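Local coordinates for protein glycoside Hydrolase (Bacteroides plebeius, PDB 5T3B) that probably hydrolyses glycosidic bonds in polysaccharides, as a gut-bacterial member of glycoside hydrolase family 50, a family known for its beta-agarases, at residues 135-140 with 453-458; 206-211 with 276-281; 371-376 with 424-429. All coordinates share one frame; numbering follows the deposited sequence. Where two conformers were deposited one is given.

In the fold
Starting from the N terminus, the chain first enters contact 1 on helix 135-141, and that contact closes only when the loop 453-458 arrives after strand 432-437. Its long span encloses the other two contacts. Of these, contact 2 is the earlier, joining the loop that follows helix 195-203 to the start of helix 277-288; contact 3 opens after it has closed and pairs helix 370-379 with the C-terminal part of helix 412-427 and the residues after it. Contacts 2 and 3 are therefore in series and no spans cross. Contacts 1 and 3 lie on opposite sides of the chain's centre, about 36 Å between centres, whereas contacts 1 and 2 are about 45 Å apart.

Contact 1: 135-140 with 453-458; sequences SSAFGK and YNYKPY
Ala-137 and Asn-454 mark the closest backbone approach, their CA atoms 5.3 Å apart. One belongs to helix 135-141, the other to the irregular loop that leads into helix 459-469. The loop turns sharply here: Tyr-455 has a positive phi of 65°, and its CB points back at the helix. Ala-137 supplies the small surface that permits this closeness, its CB lying 3.5 Å from Asn-454 O and 3.8 Å from Asn-454 CB. Ala-137 CB also sits at the edge of the Tyr-455 ring, 4.2 Å from Tyr-455 CD2. Beyond it, Phe-138 meets that ring in two places. Phe-138 CB lies 3.7 Å from Tyr-455 CE2, while the Phe-138 ring presents an edge to the tyrosine face in an offset edge-to-face pair, with centroids 5.7 Å apart and planes at 63°. The tyrosine takes this position because its CG stands anti to the carbonyl carbon (chi1 -60°), which carries the ring alongside the helix. Its OH reaches the chain just before the helix, hydrogen-bonding to Gly-133 N, and a further backbone bond joins Tyr-453 to Asn-134. On the helix side, Phe-138 also packs edge-to-face with Trp-148. With Tyr-455 replaced by an alanine, Phe-138 is likely to lose its ring partner and Gly-133 N this acceptor, with a gap opened beside the helix. Between the two segments themselves the contact is apolar and aromatic; the polar hold comes from just ahead of the helix, from the phenol to Gly-133 N and the backbone bond between Tyr-453 and Asn-134.

Contact 2: 206-211 with 276-281; sequences SYPGQN and DPAYIA
Pro-208 and Gly-209 meet the N-cap of helix 277-288, where Asp-276 serves both its own helix and the loop that follows helix 195-203. The loop is two overlapping beta turns. The Gln-210 N to Tyr-207 O bond closes a type II turn with Pro-208 and Gly-209 at its corners, and the Asn-211 N to Pro-208 O bond closes a type I' turn with Gly-209 and Gln-210 at its corners. Gly-209 has a phi of 61°, a value that suits a residue lacking a side chain.

Apolar contact is small. Pro-208 CB rests 4.1 Å from Ala-278 CB, in the first turn of the helix, and Pro-208 also touches Tyr-221.

The polar contacts centre on the two carboxylate oxygens, which divide the work. With CG of Asp-276 anti to the backbone N, the carboxylate reaches both Ala-278 N and the loop. Asp-276 OD2 faces the loop and accepts a weak, bent bond from Gly-209 N at 3.4 Å, with an angle of 145° at the hydrogen; beside it, Pro-208 CA approaches Asp-276 OD2 to 3.3 Å. The one N-H of Gly-209 is shared between Asp-276 OD2 and a water, which accepts from Gly-209 N at 3.1 Å. That water lies an unusually short 2.5 Å from Asp-276 OD2, so the strength of this arm is doubtful. OD1 turns to the helix instead and also receives a weak bond from Tyr-221 OH. The capping bond to Asp-276 OD1 comes from Ala-278 N at 2.9 Å, which meets it on the anti side, 23° out of the carboxylate plane.

Contact 3: 371-376 with 424-429; sequences GYMDGW and LGLLEA
Met-373 packs against Gly-425, Leu-426 and Ala-429 in a buried, apolar contact between helix 370-379 and the C-terminal part of helix 412-427 with the residues that follow it. Each helix precedes a strand: 385-394 follows the first and 432-437 the second, and these two strands pair in parallel. Such a layout is consistent with neighbouring outer helices of the (beta/alpha)8 barrel known for family 50.

One residue of 371-376 makes the contact. Met-373 alone comes within contact distance of 424-429, and its CA lies 6.7 Å from Ala-429 CA, the nearest backbone pair. The sulfur and the terminal methyl share the packing, Met-373 SD lying 3.9 Å from Leu-426 CD2 and equally 3.9 Å from Ala-429 CB. At the end of the chain a bend at chi3 (-64°) turns the methyl away from an extended path and brings Met-373 CE to Gly-425 O, at 3.6 Å, with Ala-429 CB also near, 4.1 Å from Met-373 CE. The leucine and methionine side chains cross at about a right angle, so Leu-426 offers one methyl to the sulfur instead of lying along the whole chain.

The chain 424-429 changes course at this point. Ala-429 N bonds back to Leu-426 O at 3.0 Å, and Ala-429 then adopts an extended backbone on the way to strand 432-437. Pro-368 touches both Met-373 and Leu-426, Phe-385 packs on the methionine, and Val-387 and Trp-435 receive the leucine. Met-373 O also holds Asn-431 ND2 by a hydrogen bond.

The chemistry thus rests on shape and van der Waals contact: a flexible thioether lies against two methyl groups and a backbone carbonyl.

Contact 1: 135-140 with 453-458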
ATOM      1  N   SER A 135       4.114  24.687  11.015  1.00 11.73           N
ATOM      2  CA  SER A 135       4.628  25.609   9.999  1.00 13.60           C
ATOM      3  C   SER A 135       5.869  26.401  10.489  1.00 12.57           C
ATOM      4  O   SER A 135       6.733  26.756   9.665  1.00 12.93           O
ATOM      5  CB  SER A 135       3.528  26.515   9.468  1.00 19.71           C
ATOM      6  OG  SER A 135       3.096  27.315  10.505  1.00 24.10           O
ATOM      7  N   SER A 136       5.963  26.699  11.792  0.50 12.03           N
ATOM      8  CA  SER A 136       7.159  27.385  12.272  0.50 12.60           C
ATOM      9  C   SER A 136       8.357  26.440  12.167  0.50 11.51           C
ATOM     10  O   SER A 136       9.464  26.837  11.764  0.50 12.22           O
ATOM     11  CB  SER A 136       6.984  27.870  13.697  0.50 13.37           C
ATOM     12  OG  SER A 136       5.963  28.850  13.793  0.50 18.62           O
ATOM     13  N   ALA A 137       8.181  25.186  12.540  1.00 10.84           N
ATOM     14  CA  ALA A 137       9.234  24.218  12.379  1.00 10.72           C
ATOM     15  C   ALA A 137       9.626  24.108  10.912  1.00 10.80           C
ATOM     16  O   ALA A 137      10.830  24.073  10.603  1.00 11.02           O
ATOM     17  CB  ALA A 137       8.826  22.839  12.912  1.00 11.13           C
ATOM     18  N   PHE A 138       8.644  24.008  10.012  1.00 10.30           N
ATOM     19  CA  PHE A 138       8.975  23.924   8.584  1.00 10.22           C
ATOM     20  C   PHE A 138       9.906  25.051   8.186  1.00 10.26           C
ATOM     21  O   PHE A 138      10.898  24.795   7.510  1.00 10.60           O
ATOM     22  CB  PHE A 138       7.705  23.954   7.767  1.00 10.60           C
ATOM     23  CG  PHE A 138       7.964  23.865   6.300  1.00  9.79           C
ATOM     24  CD1 PHE A 138       8.100  22.638   5.678  1.00  9.97           C
ATOM     25  CD2 PHE A 138       8.177  24.975   5.581  1.00 11.31           C
ATOM     26  CE1 PHE A 138       8.404  22.556   4.334  1.00 11.47           C
ATOM     27  CE2 PHE A 138       8.487  24.914   4.231  1.00 12.12           C
ATOM     28  CZ  PHE A 138       8.604  23.684   3.607  1.00 11.90           C
ATOM     29  N   GLY A 139       9.572  26.280   8.555  1.00  9.88           N
ATOM     30  CA  GLY A 139      10.347  27.409   8.106  1.00 11.11           C
ATOM     31  C   GLY A 139      11.760  27.430   8.574  1.00 10.77           C
ATOM     32  O   GLY A 139      12.634  27.972   7.911  1.00 12.98           O
ATOM     33  N   LYS A 140      12.004  26.876   9.730  1.00 10.48           N
ATOM     34  CA  LYS A 140      13.365  26.792  10.296  1.00 11.45           C
ATOM     35  C   LYS A 140      14.179  25.694   9.625  1.00 11.20           C
ATOM     36  O   LYS A 140      15.417  25.778   9.603  1.00 14.12           O
ATOM     37  CB  LYS A 140      13.316  26.547  11.797  1.00 12.78           C
ATOM     38  CG  LYS A 140      12.694  27.681  12.558  1.00 14.62           C
ATOM     39  CD  LYS A 140      12.626  27.292  14.046  1.00 19.37           C
ATOM     40  CE  LYS A 140      11.715  28.162  14.856  1.00 25.38           C
ATOM     41  NZ  LYS A 140      11.565  27.524  16.174  1.00 28.93           N
ATOM     42  N   TYR A 453       5.670  15.930  14.496  1.00  9.72           N
ATOM     43  CA  TYR A 453       4.906  17.022  13.912  1.00  9.71           C
ATOM     44  C   TYR A 453       5.801  18.255  13.627  1.00 10.23           C
ATOM     45  O   TYR A 453       5.388  19.112  12.850  1.00 11.15           O
ATOM     46  CB  TYR A 453       3.770  17.366  14.873  1.00 11.39           C
ATOM     47  CG  TYR A 453       2.707  18.240  14.275  1.00 10.54           C
ATOM     48  CD1 TYR A 453       1.854  17.769  13.317  1.00 11.26           C
ATOM     49  CD2 TYR A 453       2.563  19.554  14.714  1.00 11.40           C
ATOM     50  CE1 TYR A 453       0.841  18.551  12.767  1.00 13.58           C
ATOM     51  CE2 TYR A 453       1.588  20.347  14.170  1.00 13.34           C
ATOM     52  CZ  TYR A 453       0.745  19.856  13.185  1.00 15.41           C
ATOM     53  OH  TYR A 453      -0.262  20.640  12.607  1.00 21.71           O
ATOM     54  N   ASN A 454       6.975  18.326  14.284  1.00  9.86           N
ATOM     55  CA  ASN A 454       7.989  19.347  14.024  1.00 10.14           C
ATOM     56  C   ASN A 454       9.046  18.939  13.031  1.00  9.96           C
ATOM     57  O   ASN A 454      10.115  19.535  12.981  1.00 11.38           O
ATOM     58  CB  ASN A 454       8.645  19.837  15.302  1.00 12.28           C
ATOM     59  CG  ASN A 454       7.653  20.361  16.255  1.00 14.22           C
ATOM     60  OD1 ASN A 454       6.731  21.084  15.896  1.00 18.59           O
ATOM     61  ND2 ASN A 454       7.786  19.893  17.510  1.00 21.15           N
ATOM     62  N   TYR A 455       8.733  17.925  12.227  1.00  9.34           N
ATOM     63  CA  TYR A 455       9.629  17.432  11.180  1.00  8.79           C
ATOM     64  C   TYR A 455      10.922  16.819  11.707  1.00 10.17           C
ATOM     65  O   TYR A 455      11.896  16.727  10.986  1.00 11.81           O
ATOM     66  CB  TYR A 455       9.887  18.491  10.107  1.00  8.64           C
ATOM     67  CG  TYR A 455       8.719  19.012   9.358  1.00  8.54           C
ATOM     68  CD1 TYR A 455       8.318  18.444   8.125  1.00  9.74           C
ATOM     69  CD2 TYR A 455       7.926  20.088   9.816  1.00  9.81           C
ATOM     70  CE1 TYR A 455       7.258  18.935   7.440  1.00  9.42           C
ATOM     71  CE2 TYR A 455       6.840  20.584   9.153  1.00  9.89           C
ATOM     72  CZ  TYR A 455       6.476  20.022   7.923  1.00  9.68           C
ATOM     73  OH  TYR A 455       5.398  20.453   7.189  1.00 11.06           O
ATOM     74  N   LYS A 456      10.911  16.332  12.944  0.50 10.83           N
ATOM     75  CA  LYS A 456      12.091  15.640  13.472  0.50 11.03           C
ATOM     76  C   LYS A 456      11.972  14.124  13.347  0.50 10.13           C
ATOM     77  O   LYS A 456      11.033  13.547  13.879  0.50 10.12           O
ATOM     78  CB  LYS A 456      12.312  16.042  14.895  0.50 14.21           C
ATOM     79  CG  LYS A 456      12.623  17.534  15.051  0.50 20.17           C
ATOM     80  CD  LYS A 456      13.408  18.201  13.919  0.50 24.19           C
ATOM     81  CE  LYS A 456      13.993  19.492  14.479  0.50 24.90           C
ATOM     82  NZ  LYS A 456      14.791  19.177  15.693  0.50 24.80           N
ATOM     83  N   PRO A 457      12.913  13.486  12.654  1.00 10.18           N
ATOM     84  CA  PRO A 457      12.841  12.034  12.532  1.00 10.43           C
ATOM     85  C   PRO A 457      12.911  11.344  13.882  1.00  8.79           C
ATOM     86  O   PRO A 457      13.676  11.747  14.799  1.00 10.99           O
ATOM     87  CB  PRO A 457      14.058  11.687  11.701  1.00 11.72           C
ATOM     88  CG  PRO A 457      14.331  12.942  10.893  1.00 15.03           C
ATOM     89  CD  PRO A 457      14.034  14.034  11.868  1.00 12.60           C
ATOM     90  N   TYR A 458      12.164  10.248  14.002  1.00  8.92           N
ATOM     91  CA  TYR A 458      12.293   9.362  15.141  1.00  9.48           C
ATOM     92  C   TYR A 458      13.479   8.457  14.852  1.00  9.24           C
ATOM     93  O   TYR A 458      13.335   7.401  14.242  1.00  9.66           O
ATOM     94  CB  TYR A 458      11.000   8.604  15.330  1.00  9.52           C
ATOM     95  CG  TYR A 458       9.889   9.397  15.863  1.00  8.43           C
ATOM     96  CD1 TYR A 458       9.865   9.780  17.223  1.00  9.83           C
ATOM     97  CD2 TYR A 458       8.812   9.751  15.086  1.00  8.81           C
ATOM     98  CE1 TYR A 458       8.803  10.502  17.734  1.00  9.63           C
ATOM     99  CE2 TYR A 458       7.738  10.470  15.612  1.00  8.34           C
ATOM    100  CZ  TYR A 458       7.736  10.845  16.965  1.00  8.55           C
ATOM    101  OH  TYR A 458       6.680  11.518  17.525  1.00  9.73           O
TER

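Contact 2: 206-211 with 276-281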
ATOM      1  N   SER A 206     -26.244  11.297  -6.780  0.50 19.03           N
ATOM      2  CA  SER A 206     -25.969  10.949  -5.398  0.50 17.70           C
ATOM      3  C   SER A 206     -25.342   9.574  -5.345  0.50 17.77           C
ATOM      4  O   SER A 206     -25.471   8.762  -6.284  0.50 18.01           O
ATOM      5  CB  SER A 206     -27.278  10.864  -4.615  0.50 18.37           C
ATOM      6  OG  SER A 206     -27.931  12.116  -4.490  0.50 22.85           O
ATOM      7  N   TYR A 207     -24.695   9.286  -4.220  1.00 15.87           N
ATOM      8  CA  TYR A 207     -24.271   7.907  -3.952  1.00 15.57           C
ATOM      9  C   TYR A 207     -25.504   6.978  -3.866  1.00 15.73           C
ATOM     10  O   TYR A 207     -26.598   7.383  -3.488  1.00 17.34           O
ATOM     11  CB  TYR A 207     -23.491   7.802  -2.647  1.00 15.85           C
ATOM     12  CG  TYR A 207     -22.132   8.460  -2.759  1.00 15.85           C
ATOM     13  CD1 TYR A 207     -21.178   7.968  -3.646  1.00 17.06           C
ATOM     14  CD2 TYR A 207     -21.757   9.530  -1.944  1.00 16.03           C
ATOM     15  CE1 TYR A 207     -19.905   8.497  -3.707  1.00 16.51           C
ATOM     16  CE2 TYR A 207     -20.464  10.076  -2.056  1.00 17.04           C
ATOM     17  CZ  TYR A 207     -19.558   9.542  -2.935  1.00 17.27           C
ATOM     18  OH  TYR A 207     -18.279  10.030  -3.078  1.00 20.48           O
ATOM     19  N   PRO A 208     -25.341   5.719  -4.265  1.00 17.94           N
ATOM     20  CA  PRO A 208     -26.474   4.782  -4.103  1.00 18.44           C
ATOM     21  C   PRO A 208     -27.021   4.714  -2.693  1.00 16.44           C
ATOM     22  O   PRO A 208     -26.251   4.694  -1.754  1.00 17.01           O
ATOM     23  CB  PRO A 208     -25.851   3.417  -4.467  1.00 18.00           C
ATOM     24  CG  PRO A 208     -24.659   3.770  -5.338  1.00 18.62           C
ATOM     25  CD  PRO A 208     -24.095   5.028  -4.687  1.00 17.14           C
ATOM     26  N   GLY A 209     -28.353   4.767  -2.576  1.00 18.43           N
ATOM     27  CA  GLY A 209     -28.984   4.803  -1.263  1.00 22.39           C
ATOM     28  C   GLY A 209     -28.639   5.977  -0.398  1.00 21.52           C
ATOM     29  O   GLY A 209     -28.848   5.938   0.822  1.00 22.43           O
ATOM     30  N   GLN A 210     -28.150   7.037  -1.030  1.00 17.70           N
ATOM     31  CA  GLN A 210     -27.602   8.205  -0.313  1.00 19.17           C
ATOM     32  C   GLN A 210     -26.497   7.842   0.660  1.00 18.09           C
ATOM     33  O   GLN A 210     -26.226   8.606   1.582  1.00 20.20           O
ATOM     34  CB  GLN A 210     -28.651   9.040   0.445  1.00 21.87           C
ATOM     35  CG  GLN A 210     -29.808   9.571  -0.369  1.00 26.79           C
ATOM     36  CD  GLN A 210     -29.387  10.413  -1.553  1.00 36.31           C
ATOM     37  OE1 GLN A 210     -28.590  11.354  -1.443  1.00 42.08           O
ATOM     38  NE2 GLN A 210     -29.862  10.037  -2.693  1.00 38.51           N
ATOM     39  N   ASN A 211     -25.799   6.727   0.374  1.00 15.96           N
ATOM     40  CA  ASN A 211     -24.885   6.156   1.273  1.00 14.84           C
ATOM     41  C   ASN A 211     -23.496   6.037   0.622  1.00 13.72           C
ATOM     42  O   ASN A 211     -23.285   5.186  -0.233  1.00 15.13           O
ATOM     43  CB  ASN A 211     -25.401   4.779   1.692  1.00 16.47           C
ATOM     44  CG  ASN A 211     -24.576   4.161   2.784  1.00 16.63           C
ATOM     45  OD1 ASN A 211     -23.490   4.657   3.148  1.00 17.26           O
ATOM     46  ND2 ASN A 211     -25.067   3.073   3.309  1.00 20.80           N
ATOM     47  N   ASP A 276     -32.552   2.362  -8.636  1.00 20.55           N
ATOM     48  CA  ASP A 276     -31.101   2.527  -8.486  1.00 17.63           C
ATOM     49  C   ASP A 276     -30.389   1.404  -9.255  1.00 16.85           C
ATOM     50  O   ASP A 276     -30.641   0.246  -8.943  1.00 17.54           O
ATOM     51  CB  ASP A 276     -30.749   2.496  -7.015  1.00 19.35           C
ATOM     52  CG  ASP A 276     -29.346   3.019  -6.714  1.00 20.75           C
ATOM     53  OD1 ASP A 276     -28.383   2.602  -7.403  1.00 19.31           O
ATOM     54  OD2 ASP A 276     -29.236   3.834  -5.744  1.00 22.88           O
ATOM     55  N   PRO A 277     -29.460   1.739 -10.195  1.00 16.66           N
ATOM     56  CA  PRO A 277     -28.707   0.684 -10.878  1.00 15.58           C
ATOM     57  C   PRO A 277     -28.028  -0.329  -9.932  1.00 14.38           C
ATOM     58  O   PRO A 277     -27.870  -1.509 -10.304  1.00 15.64           O
ATOM     59  CB  PRO A 277     -27.714   1.438 -11.748  1.00 15.88           C
ATOM     60  CG  PRO A 277     -28.499   2.722 -12.069  1.00 18.64           C
ATOM     61  CD  PRO A 277     -29.129   3.054 -10.747  1.00 18.03           C
ATOM     62  N   ALA A 278     -27.595   0.122  -8.755  1.00 14.80           N
ATOM     63  CA  ALA A 278     -26.984  -0.792  -7.781  1.00 14.21           C
ATOM     64  C   ALA A 278     -27.984  -1.818  -7.259  1.00 14.97           C
ATOM     65  O   ALA A 278     -27.619  -2.998  -7.155  1.00 14.83           O
ATOM     66  CB  ALA A 278     -26.372  -0.015  -6.622  1.00 16.27           C
ATOM     67  N   TYR A 279     -29.224  -1.382  -6.972  1.00 16.19           N
ATOM     68  CA  TYR A 279     -30.239  -2.323  -6.602  1.00 16.44           C
ATOM     69  C   TYR A 279     -30.514  -3.288  -7.764  1.00 15.10           C
ATOM     70  O   TYR A 279     -30.590  -4.525  -7.592  1.00 17.13           O
ATOM     71  CB  TYR A 279     -31.547  -1.597  -6.197  1.00 17.99           C
ATOM     72  CG  TYR A 279     -32.635  -2.660  -6.086  1.00 18.70           C
ATOM     73  CD1 TYR A 279     -32.703  -3.484  -4.953  1.00 19.59           C
ATOM     74  CD2 TYR A 279     -33.523  -2.895  -7.131  1.00 19.23           C
ATOM     75  CE1 TYR A 279     -33.593  -4.523  -4.863  1.00 21.49           C
ATOM     76  CE2 TYR A 279     -34.426  -3.941  -7.059  1.00 20.73           C
ATOM     77  CZ  TYR A 279     -34.469  -4.743  -5.917  1.00 21.85           C
ATOM     78  OH  TYR A 279     -35.346  -5.783  -5.847  1.00 27.36           O
ATOM     79  N   ILE A 280     -30.694  -2.703  -8.945  1.00 16.29           N
ATOM     80  CA  ILE A 280     -31.024  -3.509 -10.133  1.00 16.55           C
ATOM     81  C   ILE A 280     -30.001  -4.652 -10.346  1.00 14.65           C
ATOM     82  O   ILE A 280     -30.323  -5.819 -10.583  1.00 17.47           O
ATOM     83  CB  ILE A 280     -31.217  -2.634 -11.372  1.00 18.67           C
ATOM     84  CG1 ILE A 280     -32.467  -1.697 -11.181  1.00 19.51           C
ATOM     85  CG2 ILE A 280     -31.249  -3.472 -12.661  1.00 21.74           C
ATOM     86  CD1 ILE A 280     -32.526  -0.555 -12.179  1.00 23.47           C
ATOM     87  N   ALA A 281     -28.719  -4.276 -10.216  1.00 14.39           N
ATOM     88  CA  ALA A 281     -27.651  -5.213 -10.405  1.00 14.40           C
ATOM     89  C   ALA A 281     -27.637  -6.333  -9.352  1.00 13.53           C
ATOM     90  O   ALA A 281     -27.425  -7.533  -9.663  1.00 15.30           O
ATOM     91  CB  ALA A 281     -26.288  -4.530 -10.414  1.00 15.11           C
TER
HETATM   92  O   HOH W   1     -30.840   5.171  -4.302  1.00 28.58           O

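Contact 3: 371-376 with 424-429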
ATOM      1  N   GLY A 371      -0.295 -17.777   4.891  1.00 11.74           N
ATOM      2  CA  GLY A 371      -1.324 -18.537   4.198  1.00 11.52           C
ATOM      3  C   GLY A 371      -2.209 -17.671   3.318  1.00 11.12           C
ATOM      4  O   GLY A 371      -2.517 -18.030   2.190  1.00 12.32           O
ATOM      5  N   TYR A 372      -2.615 -16.519   3.830  1.00 10.72           N
ATOM      6  CA  TYR A 372      -3.395 -15.588   3.011  1.00 10.41           C
ATOM      7  C   TYR A 372      -2.544 -15.006   1.858  1.00  9.58           C
ATOM      8  O   TYR A 372      -3.046 -14.858   0.746  1.00 10.21           O
ATOM      9  CB  TYR A 372      -4.067 -14.476   3.826  1.00 10.77           C
ATOM     10  CG  TYR A 372      -5.223 -14.950   4.610  1.00 12.73           C
ATOM     11  CD1 TYR A 372      -6.375 -15.407   3.996  1.00 15.79           C
ATOM     12  CD2 TYR A 372      -5.199 -14.930   5.994  1.00 12.73           C
ATOM     13  CE1 TYR A 372      -7.464 -15.822   4.752  1.00 18.04           C
ATOM     14  CE2 TYR A 372      -6.291 -15.420   6.731  1.00 14.95           C
ATOM     15  CZ  TYR A 372      -7.400 -15.859   6.075  1.00 17.28           C
ATOM     16  OH  TYR A 372      -8.530 -16.306   6.785  1.00 23.43           O
ATOM     17  N   MET A 373      -1.265 -14.710   2.113  1.00  9.81           N
ATOM     18  CA  MET A 373      -0.454 -14.150   1.052  1.00  9.49           C
ATOM     19  C   MET A 373      -0.202 -15.180  -0.046  1.00  9.48           C
ATOM     20  O   MET A 373      -0.173 -14.832  -1.248  1.00 10.52           O
ATOM     21  CB  MET A 373       0.863 -13.609   1.613  1.00  9.66           C
ATOM     22  CG  MET A 373       0.668 -12.436   2.544  1.00  9.94           C
ATOM     23  SD  MET A 373       2.160 -11.598   3.091  1.00 10.77           S
ATOM     24  CE  MET A 373       3.026 -12.834   4.046  1.00 10.75           C
ATOM     25  N   ASP A 374      -0.047 -16.445   0.330  1.00 10.48           N
ATOM     26  CA  ASP A 374       0.021 -17.511  -0.673  1.00 10.45           C
ATOM     27  C   ASP A 374      -1.292 -17.667  -1.435  1.00 10.84           C
ATOM     28  O   ASP A 374      -1.312 -17.869  -2.642  1.00 12.66           O
ATOM     29  CB  ASP A 374       0.325 -18.845  -0.007  1.00 11.85           C
ATOM     30  CG  ASP A 374       1.766 -18.987   0.520  1.00 14.42           C
ATOM     31  OD1 ASP A 374       2.611 -18.100   0.256  1.00 14.50           O
ATOM     32  OD2 ASP A 374       2.043 -19.997   1.213  1.00 18.53           O
ATOM     33  N   GLY A 375      -2.413 -17.547  -0.739  1.00 10.51           N
ATOM     34  CA  GLY A 375      -3.684 -17.491  -1.406  1.00 10.94           C
ATOM     35  C   GLY A 375      -3.781 -16.369  -2.410  1.00 10.89           C
ATOM     36  O   GLY A 375      -4.287 -16.558  -3.530  1.00 11.42           O
ATOM     37  N   TRP A 376      -3.314 -15.187  -2.015  1.00 10.56           N
ATOM     38  CA  TRP A 376      -3.311 -14.059  -2.937  1.00 10.38           C
ATOM     39  C   TRP A 376      -2.529 -14.373  -4.216  1.00  9.26           C
ATOM     40  O   TRP A 376      -2.889 -13.915  -5.297  1.00 10.64           O
ATOM     41  CB  TRP A 376      -2.795 -12.772  -2.279  1.00 10.15           C
ATOM     42  CG  TRP A 376      -3.669 -12.272  -1.206  1.00  9.82           C
ATOM     43  CD1 TRP A 376      -4.971 -12.550  -0.992  1.00  9.84           C
ATOM     44  CD2 TRP A 376      -3.282 -11.418  -0.101  1.00  9.13           C
ATOM     45  NE1 TRP A 376      -5.436 -11.919   0.142  1.00 11.00           N
ATOM     46  CE2 TRP A 376      -4.412 -11.206   0.691  1.00 10.26           C
ATOM     47  CE3 TRP A 376      -2.094 -10.777   0.253  1.00  9.14           C
ATOM     48  CZ2 TRP A 376      -4.374 -10.426   1.822  1.00 11.63           C
ATOM     49  CZ3 TRP A 376      -2.061  -9.993   1.377  1.00 10.95           C
ATOM     50  CH2 TRP A 376      -3.187  -9.846   2.182  1.00 11.88           C
ATOM     51  N   LEU A 424       9.987  -8.307   7.477  1.00  8.33           N
ATOM     52  CA  LEU A 424      10.555  -9.638   7.223  1.00  8.51           C
ATOM     53  C   LEU A 424       9.484 -10.596   6.760  1.00  8.82           C
ATOM     54  O   LEU A 424       9.735 -11.430   5.879  1.00 10.17           O
ATOM     55  CB  LEU A 424      11.307 -10.156   8.436  1.00  9.10           C
ATOM     56  CG  LEU A 424      12.620  -9.486   8.762  1.00 10.21           C
ATOM     57  CD1 LEU A 424      13.102  -9.796  10.153  1.00 11.07           C
ATOM     58  CD2 LEU A 424      13.683  -9.843   7.738  1.00 10.57           C
ATOM     59  N   GLY A 425       8.311 -10.512   7.366  1.00  8.73           N
ATOM     60  CA  GLY A 425       7.214 -11.322   6.931  1.00  8.99           C
ATOM     61  C   GLY A 425       6.828 -11.114   5.492  1.00  9.15           C
ATOM     62  O   GLY A 425       6.510 -12.049   4.771  1.00 10.60           O
ATOM     63  N   LEU A 426       6.834  -9.835   5.071  1.00  8.24           N
ATOM     64  CA  LEU A 426       6.510  -9.468   3.679  1.00  8.50           C
ATOM     65  C   LEU A 426       7.629  -9.925   2.734  1.00  8.86           C
ATOM     66  O   LEU A 426       7.335 -10.327   1.602  1.00  8.62           O
ATOM     67  CB  LEU A 426       6.292  -7.999   3.560  1.00  8.06           C
ATOM     68  CG  LEU A 426       5.136  -7.410   4.286  1.00  8.45           C
ATOM     69  CD1 LEU A 426       5.022  -5.917   4.114  1.00  8.42           C
ATOM     70  CD2 LEU A 426       3.818  -8.120   3.922  1.00  8.74           C
ATOM     71  N   LEU A 427       8.889  -9.840   3.153  1.00  8.41           N
ATOM     72  CA  LEU A 427      10.012 -10.248   2.308  1.00  8.18           C
ATOM     73  C   LEU A 427       9.900 -11.696   1.910  1.00  9.57           C
ATOM     74  O   LEU A 427      10.413 -12.082   0.867  1.00 11.10           O
ATOM     75  CB  LEU A 427      11.345  -9.906   2.952  1.00  8.72           C
ATOM     76  CG  LEU A 427      11.708  -8.438   2.976  1.00 10.02           C
ATOM     77  CD1 LEU A 427      12.841  -8.174   3.968  1.00 10.15           C
ATOM     78  CD2 LEU A 427      12.010  -7.892   1.617  1.00 10.11           C
ATOM     79  N   GLU A 428       9.316 -12.530   2.773  1.00 10.17           N
ATOM     80  CA  GLU A 428       9.161 -13.927   2.431  1.00 10.36           C
ATOM     81  C   GLU A 428       8.099 -14.201   1.376  1.00 11.06           C
ATOM     82  O   GLU A 428       8.076 -15.296   0.789  1.00 13.98           O
ATOM     83  CB  GLU A 428       8.848 -14.752   3.684  1.00 10.91           C
ATOM     84  CG  GLU A 428       9.941 -14.758   4.698  1.00 13.21           C
ATOM     85  CD  GLU A 428       9.857 -15.924   5.650  1.00 15.17           C
ATOM     86  OE1 GLU A 428      10.140 -17.079   5.240  1.00 16.02           O
ATOM     87  OE2 GLU A 428       9.523 -15.664   6.790  1.00 15.72           O
ATOM     88  N   ALA A 429       7.220 -13.260   1.151  1.00  9.68           N
ATOM     89  CA  ALA A 429       6.178 -13.412   0.152  1.00  9.35           C
ATOM     90  C   ALA A 429       6.735 -13.046  -1.219  1.00 10.33           C
ATOM     91  O   ALA A 429       6.949 -11.852  -1.520  1.00 10.03           O
ATOM     92  CB  ALA A 429       4.954 -12.549   0.475  1.00 10.67           C
TER